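Local coordinates for hypothetical protein BP2299 (Bordetella pertussis Tohama I, PDB 2FQP) that is of unknown function but has the double-stranded beta-helix fold of a cupin and binds a zinc ion, at residues A[18-23]-A[88-93]. Residues are numbered along the deposited sequence; the frame is centred on the assembly and turned at random.
Sequences VKVTEW and VFVEIE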
loop_
_atom_site.group_PDB
_atom_site.type_symbol
_atom_site.label_atom_id
_atom_site.label_comp_id
_atom_site.label_asym_id
_atom_site.label_seq_id
_atom_site.Cartn_x
_atom_site.Cartn_y
_atom_site.Cartn_z
ATOM N N VAL A 18 9.093 5.716 8.180
ATOM C CA VAL A 18 8.603 5.651 6.792
ATOM C C VAL A 18 8.156 7.001 6.282
ATOM O O VAL A 18 7.832 7.910 7.048
ATOM C CB VAL A 18 7.402 4.631 6.654
ATOM C CG1 VAL A 18 7.866 3.227 6.920
ATOM C CG2 VAL A 18 6.272 5.002 7.571
ATOM N N LYS A 19 8.199 7.143 4.965
ATOM C CA LYS A 19 7.537 8.207 4.258
ATOM C C LYS A 19 6.618 7.544 3.243
ATOM O O LYS A 19 7.077 6.791 2.399
ATOM C CB LYS A 19 8.541 9.092 3.521
ATOM C CG LYS A 19 7.905 10.347 2.880
ATOM C CD LYS A 19 8.947 11.083 2.054
ATOM C CE LYS A 19 8.431 12.332 1.365
ATOM N NZ LYS A 19 9.568 12.997 0.630
ATOM N N VAL A 20 5.334 7.849 3.319
ATOM C CA VAL A 20 4.339 7.225 2.460
ATOM C C VAL A 20 3.743 8.311 1.597
ATOM O O VAL A 20 3.173 9.250 2.107
ATOM C CB VAL A 20 3.234 6.532 3.288
ATOM C CG1 VAL A 20 2.195 5.901 2.403
ATOM C CG2 VAL A 20 3.829 5.513 4.212
ATOM N N THR A 21 3.858 8.146 0.286
ATOM C CA THR A 21 3.449 9.136 -0.674
ATOM C C THR A 21 2.471 8.487 -1.660
ATOM O O THR A 21 2.774 7.443 -2.196
ATOM C CB THR A 21 4.668 9.709 -1.419
ATOM O OG1 THR A 21 5.590 10.309 -0.473
ATOM C CG2 THR A 21 4.234 10.775 -2.441
ATOM N N GLU A 22 1.303 9.101 -1.858
ATOM C CA GLU A 22 0.394 8.713 -2.929
ATOM C C GLU A 22 0.876 9.452 -4.164
ATOM O O GLU A 22 1.040 10.689 -4.128
ATOM C CB GLU A 22 -1.038 9.145 -2.631
ATOM C CG GLU A 22 -1.996 9.013 -3.792
ATOM C CD GLU A 22 -3.264 9.768 -3.569
ATOM O OE1 GLU A 22 -3.180 11.028 -3.518
ATOM O OE2 GLU A 22 -4.321 9.109 -3.377
ATOM N N TRP A 23 1.038 8.721 -5.250
ATOM C CA TRP A 23 1.431 9.284 -6.543
ATOM C C TRP A 23 0.271 9.138 -7.509
ATOM O O TRP A 23 -0.201 8.028 -7.768
ATOM C CB TRP A 23 2.680 8.578 -7.098
ATOM C CG TRP A 23 3.940 9.013 -6.440
ATOM C CD1 TRP A 23 4.557 8.430 -5.376
ATOM C CD2 TRP A 23 4.731 10.149 -6.788
ATOM N NE1 TRP A 23 5.683 9.126 -5.033
ATOM C CE2 TRP A 23 5.830 10.178 -5.892
ATOM C CE3 TRP A 23 4.613 11.157 -7.765
ATOM C CZ2 TRP A 23 6.813 11.195 -5.928
ATOM C CZ3 TRP A 23 5.596 12.151 -7.831
ATOM C CH2 TRP A 23 6.695 12.153 -6.908
ATOM N N VAL A 88 -2.837 5.384 -10.110
ATOM C CA VAL A 88 -2.478 5.749 -8.739
ATOM C C VAL A 88 -1.737 4.596 -8.056
ATOM O O VAL A 88 -2.084 3.445 -8.239
ATOM C CB VAL A 88 -3.744 6.121 -7.937
ATOM C CG1 VAL A 88 -3.372 6.538 -6.494
ATOM C CG2 VAL A 88 -4.540 7.214 -8.652
ATOM N N PHE A 89 -0.663 4.930 -7.339
ATOM C CA PHE A 89 -0.018 4.015 -6.415
ATOM C C PHE A 89 0.442 4.717 -5.154
ATOM O O PHE A 89 0.609 5.940 -5.125
ATOM C CB PHE A 89 1.121 3.160 -7.044
ATOM C CG PHE A 89 2.340 3.931 -7.532
ATOM C CD1 PHE A 89 3.346 4.368 -6.631
ATOM C CD2 PHE A 89 2.577 4.087 -8.899
ATOM C CE1 PHE A 89 4.494 5.031 -7.121
ATOM C CE2 PHE A 89 3.713 4.715 -9.368
ATOM C CZ PHE A 89 4.662 5.202 -8.493
ATOM N N VAL A 90 0.581 3.912 -4.103
ATOM C CA VAL A 90 1.089 4.349 -2.836
ATOM C C VAL A 90 2.510 3.789 -2.685
ATOM O O VAL A 90 2.730 2.585 -2.836
ATOM C CB VAL A 90 0.168 3.931 -1.658
ATOM C CG1 VAL A 90 0.834 4.227 -0.303
ATOM C CG2 VAL A 90 -1.161 4.683 -1.768
ATOM N N GLU A 91 3.447 4.695 -2.432
ATOM C CA GLU A 91 4.844 4.365 -2.296
ATOM C C GLU A 91 5.283 4.537 -0.835
ATOM O O GLU A 91 5.080 5.584 -0.241
ATOM C CB GLU A 91 5.691 5.249 -3.230
ATOM C CG GLU A 91 7.104 4.735 -3.465
ATOM C CD GLU A 91 7.738 5.388 -4.731
ATOM O OE1 GLU A 91 8.295 6.480 -4.602
ATOM O OE2 GLU A 91 7.596 4.831 -5.834
ATOM N N ILE A 92 5.864 3.478 -0.271
ATOM C CA ILE A 92 6.278 3.445 1.150
ATOM C C ILE A 92 7.789 3.344 1.202
ATOM O O ILE A 92 8.362 2.304 0.870
ATOM C CB ILE A 92 5.673 2.247 1.916
ATOM C CG1 ILE A 92 4.154 2.293 1.906
ATOM C CG2 ILE A 92 6.144 2.237 3.378
ATOM C CD1 ILE A 92 3.522 1.260 1.035
ATOM N N GLU A 93 8.439 4.444 1.552
ATOM C CA GLU A 93 9.897 4.477 1.591
ATOM C C GLU A 93 10.320 4.185 3.033
ATOM O O GLU A 93 9.745 4.733 3.997
ATOM C CB GLU A 93 10.452 5.819 1.119
ATOM C CG GLU A 93 10.166 6.171 -0.327
ATOM C CD GLU A 93 10.804 7.475 -0.660
ATOM O OE1 GLU A 93 10.203 8.512 -0.316
ATOM O OE2 GLU A 93 11.930 7.469 -1.191
HETATM O O HOH W 1 7.392 8.207 -0.126
HETATM O O HOH W 2 7.577 8.290 -2.929
#
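Trp23 and Phe89 sit opposite each other toward one end of segments 18-23 and 88-93, on neighbouring inner antiparallel strands in the double-stranded beta-helix of a cupin domain. Strand 8-14 flanks the first segment and strand 40-44 the second. Lys19, Thr21 and Trp23 form hydrogen-bonded pairs with Glu93, Glu91 and Phe89. The bond from Trp23 N to Phe89 O is 2.8 Å long and almost straight, at 178°.

Trp23 can be followed outward. Its CB lies over one face of the Phe89 ring, 4.2 Å from the ring centroid, a CH-pi contact. With chi1 at -77°, CG stands beside the backbone N and the indole runs alongside the phenyl ring. CD1 then meets Phe89 CE1 at 3.8 Å and also touches Glu91 CB. The five-membered ring of Trp23 and the Phe89 ring meet obliquely, their planes 39° apart. At the edge of the five-membered ring, NE1 donates to a water lying in the indole plane, 3.0 Å away, and that water donates to Glu91 OE1 at 2.6 Å. Thr21 CG2 packs on one indole face. The Trp23 side chain also packs on Pro9 of strand 8-14 and on Ala7. The side chain of Glu91 also touches His36, a zinc ligand, and comes within about 4 Å of the zinc ion, so this water link joins Trp23 to the surroundings of the metal site.

Val20, Val90 and Ile92 lie on the other face of the sheet and pack against the second subunit, where Ile92 meets its own counterpart. Here Val20 CG2 rests 4.0 Å from Ile92 CG1, while Val20 CG1 presses tightly on Val90 CG1 at 3.5 Å.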